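Local atomic coordinates of Exo-poly-alpha-D-galacturonosidase (Thermotoga maritima, PDB entry 3JUR), a protein that probably hydrolyses the glycosidic bonds of polygalacturonate from the chain end, as a hyperthermoactive exopolygalacturonase of glycosyl hydrolase family 28 built on a beta-helix. Residues P99-R104 with N112-V117; R189-Q194 with C215-L220; G298-S303 with A325-T330; N331-G336 with D363-E368. All blocks are in the same frame, centred on the assembly; numbering follows the deposited sequence.

Contact 1. Residues P99-R104 with N112-V117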
loop_
_atom_site.group_PDB
_atom_site.type_symbol
_atom_site.label_atom_id
_atom_site.label_comp_id
_atom_site.label_asym_id
_atom_site.label_seq_id
_atom_site.Cartn_x
_atom_site.Cartn_y
_atom_site.Cartn_z
ATOM N N PRO D 99 47.293 -41.261 -5.805
ATOM C CA PRO D 99 46.636 -41.867 -4.638
ATOM C C PRO D 99 45.638 -40.953 -3.941
ATOM O O PRO D 99 45.661 -39.726 -4.131
ATOM C CB PRO D 99 47.805 -42.197 -3.695
ATOM C CG PRO D 99 48.939 -41.355 -4.162
ATOM C CD PRO D 99 48.759 -41.223 -5.640
ATOM N N VAL D 100 44.770 -41.566 -3.138
ATOM C CA VAL D 100 43.791 -40.847 -2.324
ATOM C C VAL D 100 44.471 -39.849 -1.381
ATOM O O VAL D 100 45.572 -40.095 -0.898
ATOM C CB VAL D 100 42.882 -41.823 -1.516
ATOM C CG1 VAL D 100 41.948 -42.583 -2.448
ATOM C CG2 VAL D 100 43.718 -42.808 -0.687
ATOM N N VAL D 101 43.816 -38.715 -1.153
ATOM C CA VAL D 101 44.310 -37.696 -0.222
ATOM C C VAL D 101 43.241 -37.375 0.821
ATOM O O VAL D 101 42.065 -37.690 0.620
ATOM C CB VAL D 101 44.735 -36.387 -0.953
ATOM C CG1 VAL D 101 45.870 -36.654 -1.931
ATOM C CG2 VAL D 101 43.538 -35.720 -1.656
ATOM N N LEU D 102 43.650 -36.759 1.930
ATOM C CA LEU D 102 42.710 -36.273 2.934
ATOM C C LEU D 102 41.831 -35.205 2.313
ATOM O O LEU D 102 42.326 -34.198 1.805
ATOM C CB LEU D 102 43.442 -35.703 4.153
ATOM C CG LEU D 102 42.602 -35.041 5.256
ATOM C CD1 LEU D 102 41.700 -36.044 5.982
ATOM C CD2 LEU D 102 43.516 -34.341 6.247
ATOM N N THR D 103 40.523 -35.439 2.351
ATOM C CA THR D 103 39.560 -34.533 1.738
ATOM C C THR D 103 38.194 -34.665 2.428
ATOM O O THR D 103 38.098 -35.189 3.548
ATOM C CB THR D 103 39.494 -34.720 0.174
ATOM O OG1 THR D 103 38.752 -33.646 -0.424
ATOM C CG2 THR D 103 38.880 -36.066 -0.225
ATOM N N ARG D 104 37.147 -34.189 1.773
ATOM C CA ARG D 104 35.831 -34.172 2.382
ATOM C C ARG D 104 34.768 -34.355 1.306
ATOM O O ARG D 104 34.917 -33.846 0.195
ATOM C CB ARG D 104 35.640 -32.849 3.135
ATOM C CG ARG D 104 34.907 -32.998 4.455
ATOM C CD ARG D 104 34.726 -31.678 5.180
ATOM N NE ARG D 104 35.639 -31.558 6.310
ATOM C CZ ARG D 104 35.361 -30.913 7.438
ATOM N NH1 ARG D 104 34.177 -30.327 7.611
ATOM N NH2 ARG D 104 36.267 -30.861 8.403
ATOM N N ASN D 112 40.036 -39.878 -0.617
ATOM C CA ASN D 112 39.386 -39.973 -1.917
ATOM C C ASN D 112 40.231 -39.278 -2.980
ATOM O O ASN D 112 41.295 -38.734 -2.671
ATOM C CB ASN D 112 37.981 -39.350 -1.847
ATOM C CG ASN D 112 37.132 -39.648 -3.080
ATOM O OD1 ASN D 112 37.245 -40.712 -3.699
ATOM N ND2 ASN D 112 36.268 -38.706 -3.434
ATOM N N TYR D 113 39.750 -39.308 -4.223
ATOM C CA TYR D 113 40.388 -38.629 -5.348
ATOM C C TYR D 113 40.829 -37.223 -4.967
ATOM O O TYR D 113 40.103 -36.499 -4.271
ATOM C CB TYR D 113 39.429 -38.561 -6.548
ATOM C CG TYR D 113 39.159 -39.900 -7.212
ATOM C CD1 TYR D 113 40.167 -40.577 -7.899
ATOM C CD2 TYR D 113 37.890 -40.481 -7.163
ATOM C CE1 TYR D 113 39.924 -41.804 -8.511
ATOM C CE2 TYR D 113 37.631 -41.707 -7.775
ATOM C CZ TYR D 113 38.655 -42.368 -8.444
ATOM O OH TYR D 113 38.416 -43.582 -9.054
ATOM N N SER D 114 42.021 -36.847 -5.418
ATOM C CA SER D 114 42.539 -35.500 -5.197
ATOM C C SER D 114 41.627 -34.432 -5.808
ATOM O O SER D 114 41.155 -34.595 -6.936
ATOM C CB SER D 114 43.944 -35.371 -5.792
ATOM O OG SER D 114 44.417 -34.035 -5.696
ATOM N N PRO D 115 41.371 -33.337 -5.065
ATOM C CA PRO D 115 40.812 -32.150 -5.721
ATOM C C PRO D 115 41.746 -31.703 -6.852
ATOM O O PRO D 115 42.942 -32.018 -6.817
ATOM C CB PRO D 115 40.791 -31.113 -4.600
ATOM C CG PRO D 115 40.635 -31.918 -3.371
ATOM C CD PRO D 115 41.458 -33.158 -3.605
ATOM N N LEU D 116 41.207 -30.986 -7.839
ATOM C CA LEU D 116 41.979 -30.610 -9.027
ATOM C C LEU D 116 43.118 -29.639 -8.687
ATOM O O LEU D 116 44.209 -29.734 -9.241
ATOM C CB LEU D 116 41.074 -30.060 -10.146
ATOM C CG LEU D 116 39.682 -30.659 -10.431
ATOM C CD1 LEU D 116 39.175 -30.185 -11.789
ATOM C CD2 LEU D 116 39.593 -32.172 -10.342
ATOM N N VAL D 117 42.856 -28.707 -7.776
ATOM C CA VAL D 117 43.909 -27.872 -7.196
ATOM C C VAL D 117 43.838 -28.087 -5.685
ATOM O O VAL D 117 42.790 -27.888 -5.075
ATOM C CB VAL D 117 43.732 -26.368 -7.549
ATOM C CG1 VAL D 117 44.906 -25.556 -7.030
ATOM C CG2 VAL D 117 43.598 -26.176 -9.050
#
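Val101 and Asn112 form an antiparallel hydrogen-bonded pair, with Val101 N to Asn112 O at 2.9 Å (165° at the hydrogen) and Asn112 N to Val101 O at 3.2 Å. The pair continues the beta hairpin of strands 103-105 and 108-112, which stands beside the parallel beta-helix. Its two chains soon diverge: the CA 100 to 103 and CA 112 to 115 directions are 68° apart, so contact beyond the bridge passes to side chains. Before the bridge, Val100 lays its CG1 methyl against the Asn112 backbone, 3.7 Å from Asn112 CA. Val101, the bridged residue, packs toward Ser114 and Pro115. With CG1 anti to the carbonyl carbon (chi1 -61°), its CG2 methyl falls between N and C and reaches Pro115 CD end-on, 3.8 Å away; the same methyl touches Ser114 CA. Thr103 divides its branches between two tasks. CG2 crosses the Asn112 side chain at CB (3.8 Å), while OG1, which passes Pro115 CG, bonds to Gln194 OE1 on strand 193-196 of the beta-helix. The Asn112 carboxamide uses both ends outside the hairpin, ND2 giving to Leu188 O and OD1 accepting from Gly183 N, which should fix the rotation of this buried group. Past Pro115 the chain enters strand 117-120 of the helix. Before that the turn is pinned at Ser114, where OG donates to Pro115 O at 2.7 Å and also bonds His75 NE2.

Contact 2. Residues R189-Q194 with C215-L220. Unlike the reference sequence in segment 215-220: Ile216 (reference Val).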
loop_
_atom_site.group_PDB
_atom_site.type_symbol
_atom_site.label_atom_id
_atom_site.label_comp_id
_atom_site.label_asym_id
_atom_site.label_seq_id
_atom_site.Cartn_x
_atom_site.Cartn_y
_atom_site.Cartn_z
ATOM N N ARG D 189 32.883 -37.841 -6.473
ATOM C CA ARG D 189 33.616 -36.760 -7.151
ATOM C C ARG D 189 34.440 -35.912 -6.179
ATOM O O ARG D 189 34.067 -35.762 -5.017
ATOM C CB ARG D 189 32.651 -35.837 -7.893
ATOM C CG ARG D 189 31.981 -36.441 -9.115
ATOM C CD ARG D 189 30.774 -35.591 -9.484
ATOM N NE ARG D 189 29.699 -35.715 -8.500
ATOM C CZ ARG D 189 28.775 -34.783 -8.264
ATOM N NH1 ARG D 189 28.781 -33.628 -8.926
ATOM N NH2 ARG D 189 27.841 -35.005 -7.351
ATOM N N PRO D 190 35.572 -35.362 -6.653
ATOM C CA PRO D 190 36.374 -34.463 -5.827
ATOM C C PRO D 190 35.930 -33.001 -5.985
ATOM O O PRO D 190 35.275 -32.666 -6.975
ATOM C CB PRO D 190 37.776 -34.652 -6.396
ATOM C CG PRO D 190 37.547 -34.936 -7.846
ATOM C CD PRO D 190 36.251 -35.694 -7.925
ATOM N N SER D 191 36.274 -32.155 -5.013
ATOM C CA SER D 191 36.121 -30.701 -5.151
ATOM C C SER D 191 37.064 -30.192 -6.250
ATOM O O SER D 191 38.014 -30.887 -6.630
ATOM C CB SER D 191 36.434 -29.996 -3.829
ATOM O OG SER D 191 35.454 -30.260 -2.835
ATOM N N PHE D 192 36.798 -28.996 -6.772
ATOM C CA PHE D 192 37.683 -28.391 -7.762
ATOM C C PHE D 192 38.925 -27.812 -7.061
ATOM O O PHE D 192 39.992 -28.416 -7.092
ATOM C CB PHE D 192 36.945 -27.322 -8.579
ATOM C CG PHE D 192 37.620 -26.948 -9.881
ATOM C CD1 PHE D 192 36.852 -26.718 -11.020
ATOM C CD2 PHE D 192 39.007 -26.812 -9.973
ATOM C CE1 PHE D 192 37.452 -26.363 -12.228
ATOM C CE2 PHE D 192 39.616 -26.450 -11.173
ATOM C CZ PHE D 192 38.836 -26.230 -12.306
ATOM N N VAL D 193 38.772 -26.650 -6.426
ATOM C CA VAL D 193 39.865 -26.023 -5.685
ATOM C C VAL D 193 39.633 -26.238 -4.187
ATOM O O VAL D 193 38.603 -25.830 -3.649
ATOM C CB VAL D 193 39.979 -24.497 -6.008
ATOM C CG1 VAL D 193 41.130 -23.852 -5.234
ATOM C CG2 VAL D 193 40.139 -24.254 -7.510
ATOM N N GLN D 194 40.582 -26.890 -3.520
ATOM C CA GLN D 194 40.439 -27.179 -2.096
ATOM C C GLN D 194 41.691 -26.817 -1.314
ATOM O O GLN D 194 42.791 -27.257 -1.638
ATOM C CB GLN D 194 40.047 -28.647 -1.857
ATOM C CG GLN D 194 39.613 -28.963 -0.412
ATOM C CD GLN D 194 39.110 -30.393 -0.237
ATOM O OE1 GLN D 194 39.892 -31.343 -0.171
ATOM N NE2 GLN D 194 37.793 -30.545 -0.151
ATOM N N CYS D 215 33.143 -25.822 -6.387
ATOM C CA CYS D 215 34.165 -25.087 -7.136
ATOM C C CYS D 215 35.308 -24.610 -6.252
ATOM O O CYS D 215 36.461 -24.969 -6.491
ATOM C CB CYS D 215 33.562 -23.939 -7.950
ATOM S SG CYS D 215 32.423 -24.480 -9.262
ATOM N N ILE D 216 34.995 -23.815 -5.234
ATOM C CA ILE D 216 36.008 -23.356 -4.282
ATOM C C ILE D 216 35.669 -23.802 -2.863
ATOM O O ILE D 216 34.662 -23.367 -2.279
ATOM C CB ILE D 216 36.219 -21.839 -4.351
ATOM C CG1 ILE D 216 36.693 -21.456 -5.760
ATOM C CG2 ILE D 216 37.225 -21.399 -3.283
ATOM C CD1 ILE D 216 37.129 -20.020 -5.908
ATOM N N HIS D 217 36.523 -24.664 -2.315
ATOM C CA HIS D 217 36.210 -25.372 -1.078
ATOM C C HIS D 217 37.315 -25.249 -0.023
ATOM O O HIS D 217 38.114 -26.172 0.147
ATOM C CB HIS D 217 35.879 -26.842 -1.399
ATOM C CG HIS D 217 35.297 -27.612 -0.252
ATOM N ND1 HIS D 217 35.275 -28.991 -0.220
ATOM C CD2 HIS D 217 34.724 -27.202 0.905
ATOM C CE1 HIS D 217 34.714 -29.396 0.903
ATOM N NE2 HIS D 217 34.371 -28.327 1.605
ATOM N N PRO D 218 37.374 -24.096 0.683
ATOM C CA PRO D 218 38.299 -24.005 1.809
ATOM C C PRO D 218 37.723 -24.725 3.022
ATOM O O PRO D 218 36.533 -24.564 3.337
ATOM C CB PRO D 218 38.414 -22.496 2.070
ATOM C CG PRO D 218 37.192 -21.892 1.484
ATOM C CD PRO D 218 36.594 -22.852 0.496
ATOM N N VAL D 219 38.561 -25.516 3.685
ATOM C CA VAL D 219 38.133 -26.344 4.807
ATOM C C VAL D 219 39.075 -26.119 5.977
ATOM O O VAL D 219 40.296 -26.172 5.815
ATOM C CB VAL D 219 38.127 -27.860 4.446
ATOM C CG1 VAL D 219 37.602 -28.702 5.609
ATOM C CG2 VAL D 219 37.312 -28.126 3.182
ATOM N N LEU D 220 38.498 -25.866 7.148
ATOM C CA LEU D 220 39.250 -25.709 8.400
ATOM C C LEU D 220 40.387 -24.707 8.235
ATOM O O LEU D 220 41.478 -24.860 8.801
ATOM C CB LEU D 220 39.748 -27.066 8.904
ATOM C CG LEU D 220 38.682 -28.049 9.392
ATOM C CD1 LEU D 220 39.239 -29.462 9.446
ATOM C CD2 LEU D 220 38.148 -27.624 10.758
#
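Val193 and Ile216 are paired in parallel, CA to CA 4.9 Å, where strand 193-196 and the weakly bonded strand 216-219 lie on successive turns of the parallel beta-helix. Two backbone bonds carry the pairing: Val193 N to Cys215 O at 2.9 Å and His217 N to Val193 O at 2.7 Å, the latter nearly along the C=O axis (172°). Apolar contact is slight, Val193 CB lying 4.5 Å from Ile216 CG1, and Ile216 turns its side chain to Ile208, Ile226 and Ile229. Polar side-chain contact gathers at the His217 ring. Ser191 OG approaches ring atom ND1 at the edge, near the ring plane, in a hydrogen bond of 2.9 Å in which either partner could donate. Gln194 and His217 both have CG anti to the backbone N (chi1 -169° in each), which lays them side by side, amide and ring planes 61° apart; with OE1 held by Thr103, Gln194 NE2 lies 3.0 Å from His217 ND1. Glu244 OE2 bonds the other ring nitrogen, NE2, so bonds at both nitrogens should limit ring rotation. Trp214 meets the ring edge-to-face, and Val219 CG2 rests 3.3 Å above one face, offset toward the rim.

Contact 3. Residues G298-S303 with A325-T330; sequences GLVIGS and ALRLKT
Leu299 N and Ile301 N of one strand alternate with Arg327 N and Lys329 N of the other in joining two parallel strands whose axes are 4.7 Å apart and cross at only -15°. Their acceptors are the carbonyls of Ala325, Leu299, Arg327 and Ile301, and the shortest of the four bonds is Ile301 N to Arg327 O at 2.7 Å. On one face Leu299 lies alongside Leu326, and Ile301 alongside Leu328 (CG1 to CG 3.9 Å). These side chains run on to strands 309-320, 337-349 and 372-379 in the interior. The other face is polar beyond Val300, whose CG1 meets Lys329 CE obliquely. Arg327, extended from CG to NE, has Lys329 CD over the centre of its guanidinium, 3.6 Å above the plane. Lys329 bends at chi3 (-88°), bringing CE to 3.4 Å from Gly302 O, the carbonyl of the cis peptide before Ser303. A water accepts from Ser303 N and, weakly, from Lys329 NZ. In the next shell Asp261 takes both cations as salt bridges, Arg327 NH1 on OD1 and Lys329 NZ on OD2, which should hold the two side chains together. The Arg-Leu-Lys run of strand 327-329, on a parallel rung, fits the RIK motif of family 28 polygalacturonases, whose basic residues help bind galacturonate in relatives; here they probably line the substrate cleft of the beta-helix.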
loop_
_atom_site.group_PDB
_atom_site.type_symbol
_atom_site.label_atom_id
_atom_site.label_comp_id
_atom_site.label_asym_id
_atom_site.label_seq_id
_atom_site.Cartn_x
_atom_site.Cartn_y
_atom_site.Cartn_z
ATOM N N GLY D 298 21.428 -17.605 -3.160
ATOM C CA GLY D 298 22.457 -16.574 -3.242
ATOM C C GLY D 298 23.419 -16.669 -2.072
ATOM O O GLY D 298 24.628 -16.841 -2.262
ATOM N N LEU D 299 22.874 -16.529 -0.865
ATOM C CA LEU D 299 23.609 -16.782 0.368
ATOM C C LEU D 299 22.939 -17.922 1.112
ATOM O O LEU D 299 21.771 -17.819 1.508
ATOM C CB LEU D 299 23.676 -15.547 1.272
ATOM C CG LEU D 299 24.597 -15.851 2.471
ATOM C CD1 LEU D 299 26.092 -15.626 2.125
ATOM C CD2 LEU D 299 24.205 -15.114 3.713
ATOM N N VAL D 300 23.688 -19.005 1.315
ATOM C CA VAL D 300 23.134 -20.225 1.876
ATOM C C VAL D 300 23.909 -20.654 3.122
ATOM O O VAL D 300 25.139 -20.541 3.169
ATOM C CB VAL D 300 23.099 -21.351 0.813
ATOM C CG1 VAL D 300 22.374 -22.598 1.330
ATOM C CG2 VAL D 300 22.416 -20.862 -0.443
ATOM N N ILE D 301 23.185 -21.102 4.146
ATOM C CA ILE D 301 23.814 -21.726 5.310
ATOM C C ILE D 301 23.313 -23.175 5.393
ATOM O O ILE D 301 22.103 -23.419 5.314
ATOM C CB ILE D 301 23.520 -20.978 6.661
ATOM C CG1 ILE D 301 23.559 -19.441 6.531
ATOM C CG2 ILE D 301 24.466 -21.466 7.758
ATOM C CD1 ILE D 301 24.918 -18.836 6.224
ATOM N N GLY D 302 24.242 -24.126 5.523
ATOM C CA GLY D 302 23.900 -25.548 5.646
ATOM C C GLY D 302 23.907 -26.308 4.326
ATOM O O GLY D 302 24.330 -25.767 3.304
ATOM N N SER D 303 23.422 -27.550 4.315
ATOM C CA SER D 303 22.799 -28.204 5.474
ATOM C C SER D 303 23.822 -28.806 6.432
ATOM O O SER D 303 23.488 -29.192 7.553
ATOM C CB SER D 303 21.863 -29.310 5.005
ATOM O OG SER D 303 22.606 -30.440 4.565
ATOM N N ALA D 325 17.218 -16.128 -2.384
ATOM C CA ALA D 325 18.214 -15.121 -2.040
ATOM C C ALA D 325 18.987 -15.545 -0.794
ATOM O O ALA D 325 20.222 -15.590 -0.804
ATOM C CB ALA D 325 17.566 -13.752 -1.852
ATOM N N LEU D 326 18.244 -15.859 0.269
ATOM C CA LEU D 326 18.809 -16.289 1.543
ATOM C C LEU D 326 18.165 -17.622 1.915
ATOM O O LEU D 326 16.936 -17.745 1.938
ATOM C CB LEU D 326 18.550 -15.251 2.648
ATOM C CG LEU D 326 18.964 -15.601 4.093
ATOM C CD1 LEU D 326 20.494 -15.785 4.246
ATOM C CD2 LEU D 326 18.466 -14.569 5.093
ATOM N N ARG D 327 19.004 -18.604 2.221
ATOM C CA ARG D 327 18.553 -19.961 2.489
ATOM C C ARG D 327 19.302 -20.553 3.686
ATOM O O ARG D 327 20.523 -20.637 3.664
ATOM C CB ARG D 327 18.796 -20.802 1.235
ATOM C CG ARG D 327 18.178 -22.188 1.244
ATOM C CD ARG D 327 18.631 -22.951 0.007
ATOM N NE ARG D 327 17.780 -24.113 -0.240
ATOM C CZ ARG D 327 18.077 -25.082 -1.098
ATOM N NH1 ARG D 327 19.205 -25.034 -1.801
ATOM N NH2 ARG D 327 17.244 -26.102 -1.250
ATOM N N LEU D 328 18.565 -20.940 4.729
ATOM C CA LEU D 328 19.122 -21.720 5.840
ATOM C C LEU D 328 18.505 -23.128 5.850
ATOM O O LEU D 328 17.278 -23.279 5.856
ATOM C CB LEU D 328 18.921 -21.008 7.189
ATOM C CG LEU D 328 19.813 -19.800 7.541
ATOM C CD1 LEU D 328 19.571 -18.596 6.635
ATOM C CD2 LEU D 328 19.632 -19.389 8.988
ATOM N N LYS D 329 19.370 -24.148 5.816
ATOM C CA LYS D 329 18.951 -25.555 5.751
ATOM C C LYS D 329 19.579 -26.359 6.881
ATOM O O LYS D 329 20.790 -26.284 7.103
ATOM C CB LYS D 329 19.421 -26.228 4.454
ATOM C CG LYS D 329 19.348 -25.414 3.198
ATOM C CD LYS D 329 19.778 -26.242 1.993
ATOM C CE LYS D 329 21.287 -26.176 1.766
ATOM N NZ LYS D 329 21.657 -26.737 0.430
ATOM N N THR D 330 18.762 -27.163 7.556
ATOM C CA THR D 330 19.229 -28.077 8.594
ATOM C C THR D 330 18.127 -29.097 8.892
ATOM O O THR D 330 17.034 -29.014 8.329
ATOM C CB THR D 330 19.628 -27.325 9.885
ATOM O OG1 THR D 330 20.201 -28.243 10.828
ATOM C CG2 THR D 330 18.405 -26.622 10.509
HETATM O O HOH W 1 23.302 -29.376 1.903
#

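Contact 4. Residues N331-G336 with D363-E368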
loop_
_atom_site.group_PDB
_atom_site.type_symbol
_atom_site.label_atom_id
_atom_site.label_comp_id
_atom_site.label_asym_id
_atom_site.label_seq_id
_atom_site.Cartn_x
_atom_site.Cartn_y
_atom_site.Cartn_z
ATOM N N ASN D 331 18.426 -30.061 9.759
ATOM C CA ASN D 331 17.429 -31.005 10.264
ATOM C C ASN D 331 17.865 -31.576 11.614
ATOM O O ASN D 331 18.945 -31.237 12.107
ATOM C CB ASN D 331 17.143 -32.119 9.248
ATOM C CG ASN D 331 18.384 -32.939 8.900
ATOM O OD1 ASN D 331 19.235 -33.203 9.752
ATOM N ND2 ASN D 331 18.477 -33.358 7.646
ATOM N N SER D 332 17.039 -32.442 12.207
ATOM C CA SER D 332 17.331 -32.976 13.542
ATOM C C SER D 332 18.373 -34.115 13.590
ATOM O O SER D 332 18.613 -34.685 14.656
ATOM C CB SER D 332 16.039 -33.353 14.287
ATOM O OG SER D 332 15.272 -34.298 13.561
ATOM N N ARG D 333 18.990 -34.443 12.455
ATOM C CA ARG D 333 20.186 -35.299 12.471
ATOM C C ARG D 333 21.447 -34.453 12.675
ATOM O O ARG D 333 22.488 -34.993 13.043
ATOM C CB ARG D 333 20.356 -36.109 11.172
ATOM C CG ARG D 333 19.080 -36.539 10.481
ATOM C CD ARG D 333 18.841 -38.025 10.578
ATOM N NE ARG D 333 19.569 -38.771 9.558
ATOM C CZ ARG D 333 19.122 -39.881 8.972
ATOM N NH1 ARG D 333 17.927 -40.373 9.277
ATOM N NH2 ARG D 333 19.870 -40.492 8.062
ATOM N N ARG D 334 21.348 -33.140 12.434
ATOM C CA ARG D 334 22.523 -32.264 12.337
ATOM C C ARG D 334 23.067 -31.734 13.656
ATOM O O ARG D 334 24.276 -31.565 13.794
ATOM C CB ARG D 334 22.250 -31.062 11.423
ATOM C CG ARG D 334 22.005 -31.379 9.962
ATOM C CD ARG D 334 23.278 -31.768 9.212
ATOM N NE ARG D 334 22.975 -31.878 7.790
ATOM C CZ ARG D 334 22.417 -32.943 7.215
ATOM N NH1 ARG D 334 22.126 -34.029 7.928
ATOM N NH2 ARG D 334 22.156 -32.922 5.916
ATOM N N GLY D 335 22.186 -31.430 14.602
ATOM C CA GLY D 335 22.585 -30.676 15.792
ATOM C C GLY D 335 23.206 -29.357 15.362
ATOM O O GLY D 335 22.832 -28.801 14.325
ATOM N N GLY D 336 24.161 -28.866 16.151
ATOM C CA GLY D 336 24.845 -27.609 15.863
ATOM C C GLY D 336 23.925 -26.406 15.932
ATOM O O GLY D 336 22.866 -26.452 16.577
ATOM N N ASP D 363 15.849 -32.604 3.634
ATOM C CA ASP D 363 15.810 -34.016 3.169
ATOM C C ASP D 363 14.774 -34.896 3.888
ATOM O O ASP D 363 14.794 -36.121 3.746
ATOM C CB ASP D 363 17.197 -34.692 3.234
ATOM C CG ASP D 363 18.113 -34.314 2.067
ATOM O OD1 ASP D 363 17.687 -33.577 1.156
ATOM O OD2 ASP D 363 19.278 -34.764 2.062
ATOM N N ASN D 364 13.869 -34.270 4.639
ATOM C CA ASN D 364 12.856 -34.980 5.442
ATOM C C ASN D 364 13.452 -36.057 6.353
ATOM O O ASN D 364 12.881 -37.132 6.520
ATOM C CB ASN D 364 11.747 -35.565 4.555
ATOM C CG ASN D 364 10.932 -34.491 3.864
ATOM O OD1 ASN D 364 9.866 -34.094 4.345
ATOM N ND2 ASN D 364 11.438 -33.996 2.740
ATOM N N GLU D 365 14.602 -35.743 6.939
ATOM C CA GLU D 365 15.333 -36.668 7.786
ATOM C C GLU D 365 15.333 -36.181 9.221
ATOM O O GLU D 365 15.453 -34.976 9.473
ATOM C CB GLU D 365 16.766 -36.826 7.291
ATOM C CG GLU D 365 16.875 -37.629 6.012
ATOM C CD GLU D 365 18.302 -37.778 5.528
ATOM O OE1 GLU D 365 18.550 -38.692 4.712
ATOM O OE2 GLU D 365 19.172 -36.987 5.961
ATOM N N GLU D 366 15.212 -37.128 10.147
ATOM C CA GLU D 366 15.072 -36.827 11.569
ATOM C C GLU D 366 16.055 -37.600 12.439
ATOM O O GLU D 366 16.524 -38.673 12.059
ATOM C CB GLU D 366 13.646 -37.125 12.036
ATOM C CG GLU D 366 12.587 -36.193 11.463
ATOM C CD GLU D 366 11.257 -36.327 12.178
ATOM O OE1 GLU D 366 10.738 -37.461 12.264
ATOM O OE2 GLU D 366 10.734 -35.298 12.654
ATOM N N GLY D 367 16.350 -37.046 13.610
ATOM C CA GLY D 367 17.245 -37.681 14.573
ATOM C C GLY D 367 17.119 -37.073 15.956
ATOM O O GLY D 367 16.090 -36.482 16.296
ATOM N N GLU D 368 18.184 -37.197 16.741
ATOM C CA GLU D 368 18.171 -36.807 18.152
ATOM C C GLU D 368 18.942 -35.524 18.440
ATOM O O GLU D 368 19.197 -35.203 19.603
ATOM C CB GLU D 368 18.732 -37.946 19.016
ATOM C CG GLU D 368 17.702 -38.986 19.440
ATOM C CD GLU D 368 17.305 -39.949 18.326
ATOM O OE1 GLU D 368 17.949 -39.940 17.248
ATOM O OE2 GLU D 368 16.346 -40.725 18.537
HETATM O O HOH W 2 12.706 -33.418 13.396
#
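Ser332 meets the backbone of Glu366 and Gly367 in the close-packed half of this contact between two loops at the edge of the beta-helix. Its OG accepts from Gly367 N at 3.0 Å and lies against Glu366 CA at 3.2 Å. With chi1 at 57°, OG sits between the backbone N and the carbonyl carbon, which turns it toward the 363-368 loop. Asn331 has the same first torsion and packs CB on Glu365 O (3.3 Å), while its carboxamide shapes its own loop. OD1 accepts from Arg333 N at 3.0 Å, an Asx turn, with the donor 37° out of the carbonyl plane; ND2 gives to Tyr362 O, just before the facing segment. The other half is looser. Arg333, bent at chi2 and chi3, carries its guanidinium across Glu365, the planes 14° apart and stacked, with the carboxylate carbon offset toward the rim of one face. Arg333 NH2 to Glu365 OE1 is 4.0 Å and no N-H points at that oxygen, so charge alone links them. At the solvent side a water is seen between the loops, 2.7 Å from Ser332 OG and donating to OE2 of the exposed Glu366 (2.8 Å). The chemistry thus implies two grades of hold. One direct bond and an Asx turn help to set the loop shapes, whereas the water link is indirect and the Arg333-Glu365 stack probably adds a softer, less directional attraction; the nearby guanidinium would probably favour the ionised form of Glu365.

How the contacts relate
The four contacts follow in series from the N terminus; none nests in or crosses another. Contact 1 closes the short excursion 105-111, a hairpin, before the chain enters strand 117-120. Contact 2 closes 195-214, one turn of the beta-helix, and meets contact 1 directly: Gln194 N bonds Val117 O, with centres 9 Å apart. Contact 3 closes a later turn, 304-324, about 18 Å from contact 2 between centres. Contact 4 begins at the residue after Thr330 and closes 337-362, so loops beyond neighbouring rungs are joined. Ser303 O to Arg334 NE ties contacts 3 and 4.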